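Local structure of putative solute-binding component of ABC transporter (Clostridium phytofermentans, 4YS6) at residues A[84-89]-A[110-115]; A[93-98]-A[307-312]; A[121-126]-A[299-304]; A[133-138]-A[314-319]; A[320-325]-A[329-334]. The protein probably binds sugars for uptake by an ABC transporter and is captured here with beta-D-glucose held between its two lobes. One frame throughout, in Å; residues are numbered along the deposited sequence.

Interaction 1 of 5, residues A[84-89]-A[110-115]; sequences QIENMI and LAQAKK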
# COMPACT_ATOMS: atom_id res chain seq x y z
N GLN A 84 12.75 12.28 13.57
CA GLN A 84 11.54 12.18 14.38
C GLN A 84 11.61 11.01 15.34
O GLN A 84 11.27 11.15 16.51
CB GLN A 84 10.30 12.07 13.50
CG GLN A 84 10.01 13.38 12.80
CD GLN A 84 8.86 13.30 11.83
OE1 GLN A 84 8.51 12.22 11.32
NE2 GLN A 84 8.26 14.46 11.54
N ILE A 85 12.10 9.87 14.87
CA ILE A 85 12.26 8.70 15.74
C ILE A 85 13.31 8.95 16.82
O ILE A 85 13.09 8.63 17.99
CB ILE A 85 12.59 7.45 14.89
CG1 ILE A 85 11.40 7.15 13.99
CG2 ILE A 85 12.91 6.22 15.77
CD1 ILE A 85 11.71 6.24 12.83
N GLU A 86 14.44 9.58 16.46
CA GLU A 86 15.43 9.98 17.45
C GLU A 86 14.80 10.83 18.55
O GLU A 86 15.10 10.65 19.73
CB GLU A 86 16.58 10.76 16.79
CG GLU A 86 17.60 9.86 16.13
CD GLU A 86 18.67 10.61 15.37
OE1 GLU A 86 18.52 11.83 15.14
OE2 GLU A 86 19.68 9.97 14.99
N ASN A 87 13.93 11.76 18.15
CA ASN A 87 13.29 12.68 19.10
C ASN A 87 12.29 11.95 19.97
O ASN A 87 12.14 12.26 21.15
CB ASN A 87 12.59 13.82 18.38
CG ASN A 87 13.56 14.79 17.72
OD1 ASN A 87 14.77 14.75 17.98
ND2 ASN A 87 13.04 15.65 16.86
N MSE A 88 11.57 10.98 19.39
CA MSE A 88 10.65 10.17 20.18
C MSE A 88 11.40 9.44 21.29
O MSE A 88 10.95 9.38 22.43
CB MSE A 88 9.91 9.16 19.30
CG MSE A 88 8.86 9.77 18.45
SE MSE A 88 8.25 8.54 17.05
CE MSE A 88 7.22 9.86 16.04
N ILE A 89 12.55 8.89 20.95
CA ILE A 89 13.34 8.15 21.92
C ILE A 89 13.82 9.11 23.01
O ILE A 89 13.80 8.78 24.20
CB ILE A 89 14.52 7.44 21.25
CG1 ILE A 89 14.01 6.39 20.26
CG2 ILE A 89 15.43 6.80 22.30
CD1 ILE A 89 15.11 5.76 19.40
N LEU A 110 17.09 2.48 14.91
CA LEU A 110 16.46 1.35 15.59
C LEU A 110 17.42 0.57 16.51
O LEU A 110 16.98 -0.02 17.51
CB LEU A 110 15.81 0.43 14.58
CG LEU A 110 14.59 1.07 13.89
CD1 LEU A 110 13.82 0.03 13.15
CD2 LEU A 110 13.66 1.82 14.87
N ALA A 111 18.72 0.58 16.19
CA ALA A 111 19.72 0.02 17.09
C ALA A 111 19.69 0.77 18.43
O ALA A 111 19.83 0.16 19.48
CB ALA A 111 21.13 0.08 16.46
N GLN A 112 19.52 2.08 18.37
CA GLN A 112 19.40 2.92 19.58
C GLN A 112 18.19 2.49 20.42
O GLN A 112 18.25 2.37 21.64
CB GLN A 112 19.30 4.39 19.17
CG GLN A 112 19.20 5.35 20.32
CD GLN A 112 19.07 6.79 19.86
OE1 GLN A 112 19.27 7.10 18.67
NE2 GLN A 112 18.73 7.68 20.79
N ALA A 113 17.08 2.23 19.75
CA ALA A 113 15.87 1.80 20.45
C ALA A 113 16.09 0.45 21.10
O ALA A 113 15.75 0.25 22.27
CB ALA A 113 14.71 1.75 19.50
N LYS A 114 16.69 -0.47 20.35
CA LYS A 114 16.98 -1.81 20.83
C LYS A 114 17.87 -1.76 22.07
O LYS A 114 17.61 -2.44 23.05
CB LYS A 114 17.62 -2.64 19.72
CG LYS A 114 17.86 -4.08 20.06
CD LYS A 114 18.63 -4.75 18.93
CE LYS A 114 18.89 -6.22 19.21
NZ LYS A 114 17.64 -7.02 19.11
N LYS A 115 18.91 -0.93 22.02
CA LYS A 115 19.82 -0.78 23.16
C LYS A 115 19.07 -0.34 24.41
O LYS A 115 19.42 -0.76 25.52
CB LYS A 115 20.91 0.24 22.82
CG LYS A 115 21.85 0.59 23.96
CD LYS A 115 22.77 -0.56 24.32
CE LYS A 115 23.97 -0.08 25.15
NZ LYS A 115 24.80 -1.22 25.60
O HOH W 1 17.61 10.17 20.80
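Ile89 meets Gln112 and Ala113 where two helices lie side by side on one face of the sheet in an alpha/beta lobe of the type I periplasmic binding protein fold. Helices 78-90 and 107-115 flank strand 95-98 in the chain, and their local axes run almost parallel, 17° apart at 10.3 Å. The apolar part is small. Ile89 places CG1 anti to its carbonyl carbon (chi1 -64°), which carries CD1 over to the methyl of Ala113, CD1 to CB 4.0 Å. So short a side chain as alanine lets the isoleucine branch approach the neighbouring helix backbone. CG2 of Ile89 touches the amide end of Gln112, 3.7 Å from NE2. Ile85, one turn earlier, packs on Leu96 and Ile98 of strand 95-98. Further out, longer polar side chains take over. Gln112 stretches fully extended across the gap, at about a right angle to Glu86, whose CG is 4.1 Å from Gln112 OE1. Glutamine and glutamate suit this partly exposed margin, where a methylene such as Glu86 CG can lie against the neighbouring amide while the polar ends stay near water. No direct hydrogen bond joins the two segments; instead one water donates to Glu86 O and accepts from Gln112 NE2 at 2.7 Å.

Interaction 2 of 5, residues A[93-98]-A[307-312]; sequences CKLLVI and AIMKGG. With NA (sodium ion), chain E.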
# COMPACT_ATOMS: atom_id res chain seq x y z
N CYS A 93 9.73 7.90 24.72
CA CYS A 93 8.81 6.90 24.19
C CYS A 93 9.30 5.52 24.61
O CYS A 93 10.49 5.24 24.57
CB CYS A 93 8.70 6.98 22.67
SG CYS A 93 7.70 8.38 22.05
N LYS A 94 8.36 4.68 25.04
CA LYS A 94 8.68 3.36 25.57
C LYS A 94 8.50 2.25 24.53
O LYS A 94 8.94 1.13 24.74
CB LYS A 94 7.79 3.06 26.79
CG LYS A 94 7.97 4.03 27.95
CD LYS A 94 9.29 3.80 28.65
CE LYS A 94 9.51 4.79 29.78
NZ LYS A 94 9.76 6.17 29.27
N LEU A 95 7.87 2.59 23.41
CA LEU A 95 7.57 1.67 22.32
C LEU A 95 7.40 2.53 21.07
O LEU A 95 6.85 3.65 21.15
CB LEU A 95 6.29 0.86 22.61
CG LEU A 95 5.86 -0.25 21.65
CD1 LEU A 95 5.08 -1.34 22.40
CD2 LEU A 95 5.02 0.28 20.47
N LEU A 96 7.86 2.01 19.93
CA LEU A 96 7.74 2.72 18.66
C LEU A 96 6.90 1.93 17.68
O LEU A 96 7.15 0.75 17.44
CB LEU A 96 9.11 2.97 18.05
CG LEU A 96 10.06 3.80 18.92
CD1 LEU A 96 11.50 3.66 18.41
CD2 LEU A 96 9.62 5.25 18.92
N VAL A 97 5.91 2.61 17.11
CA VAL A 97 5.13 2.09 16.01
C VAL A 97 5.54 2.86 14.78
O VAL A 97 5.32 4.08 14.72
CB VAL A 97 3.64 2.25 16.26
CG1 VAL A 97 2.85 1.77 15.05
CG2 VAL A 97 3.23 1.50 17.52
N ILE A 98 6.15 2.18 13.79
CA ILE A 98 6.78 2.88 12.68
C ILE A 98 6.31 2.40 11.34
O ILE A 98 6.45 1.22 11.02
CB ILE A 98 8.34 2.76 12.72
CG1 ILE A 98 8.87 3.36 14.01
CG2 ILE A 98 8.97 3.42 11.51
CD1 ILE A 98 10.28 3.05 14.25
N ALA A 307 -0.08 -5.98 24.80
CA ALA A 307 0.56 -7.24 25.14
C ALA A 307 1.98 -6.98 25.63
O ALA A 307 2.43 -7.54 26.63
CB ALA A 307 0.57 -8.17 23.94
N ILE A 308 2.66 -6.07 24.93
CA ILE A 308 4.05 -5.75 25.25
C ILE A 308 4.17 -4.92 26.53
O ILE A 308 5.02 -5.19 27.39
CB ILE A 308 4.69 -4.97 24.08
CG1 ILE A 308 4.82 -5.88 22.85
CG2 ILE A 308 6.03 -4.41 24.48
CD1 ILE A 308 5.03 -5.14 21.56
N MSE A 309 3.31 -3.92 26.67
CA MSE A 309 3.45 -2.93 27.73
C MSE A 309 2.79 -3.33 29.03
O MSE A 309 3.32 -3.05 30.11
CB MSE A 309 2.88 -1.59 27.25
CG MSE A 309 3.61 -1.03 26.05
SE MSE A 309 5.25 -0.16 26.62
CE MSE A 309 4.44 1.53 27.20
N LYS A 310 1.64 -3.99 28.93
CA LYS A 310 0.88 -4.41 30.10
C LYS A 310 0.96 -5.92 30.38
O LYS A 310 0.74 -6.33 31.51
CB LYS A 310 -0.59 -4.03 29.94
CG LYS A 310 -0.84 -2.52 29.72
CD LYS A 310 -2.32 -2.26 29.42
CE LYS A 310 -2.63 -0.80 29.03
NZ LYS A 310 -3.87 -0.71 28.15
N GLY A 311 1.22 -6.72 29.36
CA GLY A 311 1.31 -8.16 29.53
C GLY A 311 0.34 -8.91 28.65
O GLY A 311 -0.80 -8.50 28.44
N GLY A 312 0.83 -10.03 28.13
CA GLY A 312 0.05 -10.89 27.26
C GLY A 312 0.77 -11.29 25.98
O GLY A 312 1.90 -10.90 25.72
NA NA E . 3.66 -9.55 26.41
O HOH W 2 4.41 -9.59 24.21
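A sodium ion is gripped by two backbone carbonyls just beside the contact: Ala307 O at 2.4 Å and Gly312 O at 2.3 Å, with a water adding a third ligand. Ala307 belongs to the last turn of helix 294-309, and its carbonyl also receives a weak hydrogen bond from Gly311 N. Beyond the helix the chain turns back through Gly311 and Gly312, both with positive phi, backbone angles that would push a CB against the preceding carbonyl oxygen. The two glycines thus let the chain curl round and present Gly312 O to the metal.

The same helix end packs on the face of the sheet, at the start of strand 95-98, through apolar side chains. Leu95 reaches out with CG anti to its backbone N (chi1 -175°), and its CD1 sits among Ile308 CG2 at 3.8 Å, Ile308 CD1 and Met309 CG at 3.9 Å; the leucine and isoleucine cross at about a right angle. This is the interface of a helix layer with the sheet in the alpha/beta sandwich of a type I periplasmic binding protein lobe: residues of strand 95-98 alternate, Leu95 meeting helix 294-309 while Leu96 and Ile98 pack on helix 78-90 across the sheet. Met309, present as selenomethionine, is bent at chi2 (-80°) and again at chi3, which folds its CE back over Lys94 CB at 3.7 Å. Lys94 offers only the aliphatic root of its side chain here. Its chain, bent at chi2 and chi4, then leads away from Met309, and NZ hydrogen-bonds Gly92 O.

Interaction 3 of 5, residues A[121-126]-A[299-304]; sequences IAYDRL and SQVVKM. With BGC (beta-D-glucopyranose), chain D.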
# COMPACT_ATOMS: atom_id res chain seq x y z
N ILE A 121 7.34 -1.94 16.55
CA ILE A 121 6.33 -2.57 15.71
C ILE A 121 6.41 -1.92 14.34
O ILE A 121 6.29 -0.70 14.21
CB ILE A 121 4.90 -2.42 16.31
CG1 ILE A 121 4.82 -3.11 17.68
CG2 ILE A 121 3.87 -3.02 15.39
CD1 ILE A 121 3.54 -2.85 18.42
N ALA A 122 6.65 -2.73 13.32
CA ALA A 122 6.59 -2.27 11.93
C ALA A 122 5.13 -2.19 11.55
O ALA A 122 4.41 -3.19 11.62
CB ALA A 122 7.31 -3.20 11.02
N TYR A 123 4.70 -1.00 11.14
CA TYR A 123 3.32 -0.72 10.81
C TYR A 123 3.16 -0.69 9.30
O TYR A 123 3.72 0.18 8.64
CB TYR A 123 2.89 0.65 11.39
CG TYR A 123 1.42 0.95 11.22
CD1 TYR A 123 0.93 1.45 10.03
CD2 TYR A 123 0.54 0.73 12.26
CE1 TYR A 123 -0.43 1.70 9.87
CE2 TYR A 123 -0.81 0.97 12.12
CZ TYR A 123 -1.29 1.45 10.94
OH TYR A 123 -2.64 1.69 10.83
N ASP A 124 2.38 -1.66 8.80
CA ASP A 124 1.98 -1.83 7.41
C ASP A 124 3.11 -2.23 6.46
O ASP A 124 2.94 -3.18 5.68
CB ASP A 124 1.29 -0.60 6.85
CG ASP A 124 0.59 -0.92 5.55
OD1 ASP A 124 -0.58 -1.39 5.58
OD2 ASP A 124 1.24 -0.78 4.50
N ARG A 125 4.22 -1.50 6.53
CA ARG A 125 5.43 -1.78 5.76
C ARG A 125 6.48 -2.45 6.61
O ARG A 125 6.70 -2.05 7.75
CB ARG A 125 6.01 -0.49 5.20
CG ARG A 125 5.02 0.25 4.30
CD ARG A 125 5.50 1.66 4.04
NE ARG A 125 4.68 2.33 3.03
CZ ARG A 125 4.90 3.57 2.59
NH1 ARG A 125 5.87 4.30 3.09
NH2 ARG A 125 4.13 4.09 1.64
N LEU A 126 7.15 -3.46 6.09
CA LEU A 126 8.14 -4.16 6.88
C LEU A 126 9.47 -3.37 6.93
O LEU A 126 9.94 -2.83 5.93
CB LEU A 126 8.32 -5.56 6.33
CG LEU A 126 9.21 -6.51 7.14
CD1 LEU A 126 8.68 -6.72 8.54
CD2 LEU A 126 9.39 -7.84 6.40
N SER A 299 -6.38 -1.25 15.48
CA SER A 299 -6.86 -2.04 16.61
C SER A 299 -5.92 -3.20 16.92
O SER A 299 -5.63 -3.48 18.08
CB SER A 299 -8.28 -2.57 16.32
OG SER A 299 -8.71 -3.36 17.41
N GLN A 300 -5.43 -3.85 15.88
CA GLN A 300 -4.54 -4.99 16.05
C GLN A 300 -3.21 -4.52 16.63
O GLN A 300 -2.64 -5.17 17.51
CB GLN A 300 -4.33 -5.73 14.74
CG GLN A 300 -5.54 -6.49 14.28
CD GLN A 300 -6.03 -7.46 15.34
OE1 GLN A 300 -7.13 -7.32 15.88
NE2 GLN A 300 -5.21 -8.44 15.67
N VAL A 301 -2.74 -3.37 16.16
CA VAL A 301 -1.49 -2.84 16.69
C VAL A 301 -1.62 -2.47 18.17
O VAL A 301 -0.72 -2.77 18.98
CB VAL A 301 -1.02 -1.65 15.87
CG1 VAL A 301 0.14 -0.91 16.57
CG2 VAL A 301 -0.60 -2.15 14.52
N VAL A 302 -2.74 -1.87 18.57
CA VAL A 302 -2.92 -1.53 19.97
C VAL A 302 -2.99 -2.80 20.82
O VAL A 302 -2.50 -2.79 21.94
CB VAL A 302 -4.16 -0.64 20.19
CG1 VAL A 302 -4.44 -0.41 21.67
CG2 VAL A 302 -3.94 0.70 19.48
N LYS A 303 -3.55 -3.88 20.30
CA LYS A 303 -3.49 -5.17 21.02
C LYS A 303 -2.04 -5.62 21.25
O LYS A 303 -1.71 -6.18 22.32
CB LYS A 303 -4.25 -6.26 20.27
CG LYS A 303 -5.75 -6.05 20.27
CD LYS A 303 -6.41 -7.14 19.48
CE LYS A 303 -7.87 -6.84 19.22
NZ LYS A 303 -8.44 -7.89 18.34
N MSE A 304 -1.19 -5.41 20.25
CA MSE A 304 0.24 -5.73 20.38
C MSE A 304 0.91 -4.83 21.42
O MSE A 304 1.69 -5.30 22.23
CB MSE A 304 0.98 -5.61 19.03
CG MSE A 304 0.46 -6.56 18.01
SE MSE A 304 1.49 -6.12 16.38
CE MSE A 304 1.17 -7.76 15.41
C2 BGC D . 0.57 0.58 1.50
C3 BGC D . -0.49 0.98 0.52
C4 BGC D . -0.38 2.38 0.09
C5 BGC D . 1.00 2.72 -0.40
C6 BGC D . 1.22 4.19 -0.65
C1 BGC D . 1.96 0.81 0.85
O1 BGC D . 2.93 0.51 1.65
O2 BGC D . 0.43 -0.79 1.84
O3 BGC D . -1.79 0.74 1.20
O4 BGC D . -1.27 2.67 -1.01
O5 BGC D . 1.95 2.29 0.62
O6 BGC D . 0.74 4.99 0.42
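The ring of Tyr123 meets Val301 obliquely, with CD2 3.8 Å from Val301 CG2, and the two side chains cross at about a right angle. Having CG anti to its backbone N (chi1 -174°) swings the ring across to the helix, while its hydroxyl bonds Asp54. The other flat group, the Arg125 guanidinium, receives beta-D-glucose at its edge. NE donates to sugar O1 at 2.9 Å (160°) and NH2 to the ring oxygen O5 at 3.0 Å (173°), so two nearly straight bonds from an extended arginine fix the anomeric end. Glucose O2 in turn donates to Asp124 OD2 at 2.8 Å. The second carboxylate oxygen of Asp124 makes a salt bridge with Arg50, and Arg125 NH1 bonds Ser100 O, so both sugar-binding groups are held from behind. Asp124 has positive phi, and Arg125 N returns to Tyr123 O at 2.7 Å, a gamma turn that throws both side chains into the pocket.

Two residues earlier on the strand, the branched Ile121 packs on Met304, present as selenomethionine: CD1 is 3.8 Å from Met304 CB, and CG2 is 4.0 Å from SE. Strand 119-123 is hydrogen-bonded to strands 95-98 and 135-139. Its residues 121-123 run nearly antiparallel to helix segment 299-304; helix 294-309 lies along that face of the sheet and also touches Met58 of helix 50-64 and Tyr332 of strand 331-339.

Interaction 4 of 5, residues A[133-138]-A[314-319]; sequences VSYYAT and APVNDT. With NA (sodium ion), chain H.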
# COMPACT_ATOMS: atom_id res chain seq x y z
N VAL A 133 13.35 -5.29 15.12
CA VAL A 133 11.92 -5.30 14.82
C VAL A 133 11.25 -6.44 15.59
O VAL A 133 11.64 -7.61 15.43
CB VAL A 133 11.65 -5.46 13.31
CG1 VAL A 133 10.14 -5.40 13.02
CG2 VAL A 133 12.39 -4.36 12.51
N SER A 134 10.28 -6.10 16.43
CA SER A 134 9.63 -7.06 17.32
C SER A 134 8.49 -7.79 16.61
O SER A 134 8.38 -9.03 16.66
CB SER A 134 9.09 -6.36 18.57
OG SER A 134 10.09 -5.56 19.22
N TYR A 135 7.63 -6.99 16.00
CA TYR A 135 6.39 -7.43 15.37
C TYR A 135 6.09 -6.62 14.13
O TYR A 135 6.62 -5.52 13.94
CB TYR A 135 5.19 -7.34 16.32
CG TYR A 135 5.33 -8.22 17.54
CD1 TYR A 135 5.04 -9.58 17.49
CD2 TYR A 135 5.79 -7.69 18.73
CE1 TYR A 135 5.23 -10.38 18.60
CE2 TYR A 135 5.97 -8.48 19.84
CZ TYR A 135 5.69 -9.81 19.77
OH TYR A 135 5.87 -10.57 20.89
N TYR A 136 5.23 -7.19 13.29
CA TYR A 136 4.79 -6.58 12.03
C TYR A 136 3.28 -6.73 11.96
O TYR A 136 2.75 -7.83 12.13
CB TYR A 136 5.48 -7.28 10.86
CG TYR A 136 5.13 -6.80 9.47
CD1 TYR A 136 4.95 -5.46 9.19
CD2 TYR A 136 5.01 -7.72 8.43
CE1 TYR A 136 4.68 -5.04 7.88
CE2 TYR A 136 4.74 -7.33 7.15
CZ TYR A 136 4.57 -6.01 6.87
OH TYR A 136 4.30 -5.65 5.56
N ALA A 137 2.59 -5.62 11.69
CA ALA A 137 1.15 -5.61 11.49
C ALA A 137 0.86 -5.06 10.12
O ALA A 137 1.30 -3.96 9.80
CB ALA A 137 0.48 -4.78 12.51
N THR A 138 0.10 -5.78 9.33
CA THR A 138 -0.16 -5.34 7.96
C THR A 138 -1.42 -6.02 7.42
O THR A 138 -2.09 -6.76 8.15
CB THR A 138 1.07 -5.63 7.08
OG1 THR A 138 0.92 -5.02 5.80
CG2 THR A 138 1.27 -7.13 6.94
N ALA A 314 1.14 -11.03 22.13
CA ALA A 314 0.86 -10.11 21.03
C ALA A 314 0.20 -10.90 19.92
O ALA A 314 0.74 -11.93 19.52
CB ALA A 314 2.14 -9.43 20.54
N PRO A 315 -0.94 -10.43 19.41
CA PRO A 315 -1.60 -11.28 18.41
C PRO A 315 -0.81 -11.39 17.11
O PRO A 315 -0.44 -10.40 16.53
CB PRO A 315 -2.94 -10.57 18.15
CG PRO A 315 -3.13 -9.66 19.33
CD PRO A 315 -1.77 -9.27 19.78
N VAL A 316 -0.56 -12.62 16.68
CA VAL A 316 0.08 -12.88 15.41
C VAL A 316 -0.64 -14.03 14.73
O VAL A 316 -1.22 -14.92 15.40
CB VAL A 316 1.59 -13.19 15.57
CG1 VAL A 316 2.28 -12.06 16.31
CG2 VAL A 316 1.83 -14.46 16.28
N ASN A 317 -0.66 -14.01 13.41
CA ASN A 317 -1.25 -15.11 12.66
C ASN A 317 -0.39 -15.58 11.50
O ASN A 317 -0.81 -16.42 10.72
CB ASN A 317 -2.67 -14.74 12.19
CG ASN A 317 -2.70 -13.61 11.20
OD1 ASN A 317 -1.66 -13.13 10.72
ND2 ASN A 317 -3.90 -13.16 10.87
N ASP A 318 0.86 -15.13 11.46
CA ASP A 318 1.76 -15.51 10.38
C ASP A 318 3.19 -15.28 10.85
O ASP A 318 3.58 -14.15 11.12
CB ASP A 318 1.49 -14.71 9.11
CG ASP A 318 2.35 -15.17 7.95
OD1 ASP A 318 3.60 -15.13 8.07
OD2 ASP A 318 1.79 -15.58 6.93
N THR A 319 3.94 -16.37 10.99
CA THR A 319 5.38 -16.28 11.22
C THR A 319 6.08 -17.14 10.19
O THR A 319 6.87 -18.00 10.54
CB THR A 319 5.74 -16.72 12.62
OG1 THR A 319 5.52 -18.12 12.72
CG2 THR A 319 4.89 -15.99 13.64
NA NA H . -2.31 -15.90 17.26
O HOH W 3 3.87 -11.96 22.59
O HOH W 4 -1.08 -14.81 18.81
O HOH W 5 -4.18 -16.72 15.43
O HOH W 6 -3.99 -14.34 17.28
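Tyr135 takes the methyl of Ala314 on one face of its ring where the loop leading to strand 331-339 passes over strand 135-139, part of the mixed sheet of this periplasmic binding protein lobe. Past Val316 the loop pairs with strand 331-339 through a classic beta bulge, Asn317 and Asp318 lying opposite Ser331. The tight half of the contact is at the ring. Ala314 CB lies 3.9 Å from the ring centroid and 21° off the normal, a CH-pi contact displaced toward the rim, with CZ the nearest ring atom at 3.7 Å. With CG anti to its carbonyl carbon (chi1 -62°), Tyr135 directs the ring toward the loop. Val316 adds CG1 obliquely beside CD1 at 3.9 Å, crossing the tyrosine at about a right angle. A small methyl can come close over a ring face, and a beta-branched valine offers a methyl beside it; Met304 of helix 294-309 also touches Tyr135.

The other half is wet. Tyr135 OH reaches a water at 3.0 Å, and the same water accepts from Ala314 N, so a water links the phenol oxygen to the loop backbone. Further along, the backbone meets a sodium ion, bound by three waters and by Val316 O at 2.4 Å.

Interaction 5 of 5, residues A[320-325]-A[329-334]; sequences KSYDNG and VPSYLC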
# COMPACT_ATOMS: atom_id res chain seq x y z
N LYS A 320 5.77 -16.89 8.92
CA LYS A 320 6.33 -17.66 7.81
C LYS A 320 6.45 -16.84 6.52
O LYS A 320 7.26 -17.18 5.64
CB LYS A 320 5.46 -18.90 7.55
CG LYS A 320 3.99 -18.60 7.30
CD LYS A 320 3.14 -19.86 7.26
CE LYS A 320 1.65 -19.53 7.29
NZ LYS A 320 0.80 -20.75 7.22
N SER A 321 5.68 -15.76 6.40
CA SER A 321 5.62 -15.04 5.13
C SER A 321 6.61 -13.90 5.00
O SER A 321 7.04 -13.56 3.89
CB SER A 321 4.22 -14.45 4.90
OG SER A 321 3.25 -15.47 4.72
N TYR A 322 6.96 -13.28 6.12
CA TYR A 322 7.74 -12.04 6.08
C TYR A 322 9.09 -12.19 6.76
O TYR A 322 9.20 -12.20 7.98
CB TYR A 322 6.93 -10.91 6.70
CG TYR A 322 5.80 -10.48 5.80
CD1 TYR A 322 6.05 -9.67 4.68
CD2 TYR A 322 4.50 -10.90 6.01
CE1 TYR A 322 5.02 -9.28 3.85
CE2 TYR A 322 3.47 -10.50 5.17
CZ TYR A 322 3.74 -9.71 4.10
OH TYR A 322 2.70 -9.33 3.27
N ASP A 323 10.11 -12.33 5.92
CA ASP A 323 11.50 -12.34 6.35
C ASP A 323 12.05 -10.96 6.07
O ASP A 323 11.99 -10.49 4.92
CB ASP A 323 12.27 -13.41 5.58
CG ASP A 323 13.71 -13.58 6.05
OD1 ASP A 323 14.38 -12.58 6.39
OD2 ASP A 323 14.18 -14.74 6.08
N ASN A 324 12.54 -10.26 7.08
CA ASN A 324 12.96 -8.89 6.85
C ASN A 324 14.44 -8.77 6.47
O ASN A 324 14.98 -7.68 6.41
CB ASN A 324 12.66 -8.02 8.07
CG ASN A 324 13.72 -8.09 9.15
OD1 ASN A 324 14.40 -9.12 9.35
ND2 ASN A 324 13.86 -6.99 9.89
N GLY A 325 15.08 -9.89 6.21
CA GLY A 325 16.50 -9.89 5.89
C GLY A 325 17.35 -10.36 7.05
O GLY A 325 18.40 -10.96 6.87
N VAL A 329 9.78 -12.25 10.87
CA VAL A 329 9.21 -11.33 11.85
C VAL A 329 7.78 -11.81 12.16
O VAL A 329 7.00 -12.03 11.25
CB VAL A 329 9.20 -9.87 11.35
CG1 VAL A 329 8.55 -8.97 12.37
CG2 VAL A 329 10.62 -9.43 11.05
N PRO A 330 7.47 -12.03 13.45
CA PRO A 330 6.10 -12.47 13.75
C PRO A 330 5.12 -11.41 13.35
O PRO A 330 5.32 -10.23 13.70
CB PRO A 330 6.10 -12.67 15.26
CG PRO A 330 7.54 -12.75 15.65
CD PRO A 330 8.33 -11.99 14.64
N SER A 331 4.11 -11.81 12.57
CA SER A 331 3.21 -10.86 11.93
C SER A 331 1.75 -11.13 12.16
O SER A 331 1.33 -12.27 12.38
CB SER A 331 3.44 -10.83 10.42
OG SER A 331 4.81 -10.61 10.11
N TYR A 332 0.96 -10.07 12.08
CA TYR A 332 -0.49 -10.20 12.00
C TYR A 332 -0.92 -9.63 10.68
O TYR A 332 -0.67 -8.46 10.41
CB TYR A 332 -1.22 -9.51 13.14
CG TYR A 332 -2.66 -9.93 13.18
CD1 TYR A 332 -3.60 -9.35 12.34
CD2 TYR A 332 -3.07 -10.95 14.01
CE1 TYR A 332 -4.93 -9.77 12.35
CE2 TYR A 332 -4.40 -11.38 14.02
CZ TYR A 332 -5.31 -10.78 13.19
OH TYR A 332 -6.62 -11.19 13.20
N LEU A 333 -1.56 -10.47 9.87
CA LEU A 333 -2.05 -10.08 8.55
C LEU A 333 -3.57 -9.95 8.58
O LEU A 333 -4.28 -10.94 8.80
CB LEU A 333 -1.66 -11.12 7.51
CG LEU A 333 -0.26 -11.07 6.88
CD1 LEU A 333 0.83 -10.86 7.89
CD2 LEU A 333 0.00 -12.34 6.06
N CYS A 334 -4.06 -8.73 8.40
CA CYS A 334 -5.49 -8.48 8.27
C CYS A 334 -5.95 -8.76 6.83
O CYS A 334 -5.17 -8.73 5.88
CB CYS A 334 -5.84 -7.04 8.64
SG CYS A 334 -5.31 -6.45 10.30
O HOH W 7 6.06 -13.66 8.97
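Tyr322 and Leu333 form the apolar heart of the contact: Leu333 CD1 approaches the ring obliquely, 3.8 Å from CE2, with CD2 close behind. Next to it, Tyr322 CB rests 4.0 Å from Ser331 OG. At the other end Asn324 packs its CB against Val329 CG2 at 3.9 Å, the two side chains at about a right angle. Between these patches the backbones join in a single hydrogen bond, Val329 N to Tyr322 O, 2.9 Å and nearly straight at 170°.

Several polar groups set this first shell in place. Ser331 OG turns back to donate to Val329 O at 2.8 Å, from above the carbonyl plane; a serine is short enough to do so while its oxygen stays beside Tyr322 CB. A water that accepts from Tyr322 N also lies 3.0 Å from Val329 O and may donate to it, a possible second link between the segments. Asp323 OD1 accepts from Gly325 N at 2.8 Å, an Asx turn; Gly325 has positive phi (104°), at backbone angles where a CB would crowd the preceding carbonyl oxygen. The Asn324 amide ties together neighbouring loop backbone: ND2 donates to the carbonyls of Ile127 and Ser130, while OD1 accepts from Asn326 N and Gly327 N.

Farther out, the Tyr322 ring stacks with Phe181 and meets Tyr136 edge-to-face, and its hydroxyl bonds Asn141 ND2. Strand 331-339 pairs with strand 135-139 on one side, and Tyr332 and Cys334 point to helix 294-309 across the sheet from Tyr322.

How the interactions relate
Interactions 2, 3 and 4 belong to one layer: the first two use helix 294-309, and interaction 4 uses the loop that follows it, each meeting a successive strand of the same sheet. Interaction 1 lies on the opposite face, near the end remote from the sugar. Interactions 3 and 5 are buried; interactions 1, 2 and 4 are partly so, with water or sodium beside their apolar contacts, though a water also enters interaction 5. Interaction 3 alone leads directly into the glucose pocket, its apolar strand root giving way to charged groups. Interactions 4 and 5 follow one another along the loop into strand 331-339, where Asn317 OD1 probably bonds Leu333 N, and interaction 5 alone has a direct hydrogen bond between its segments.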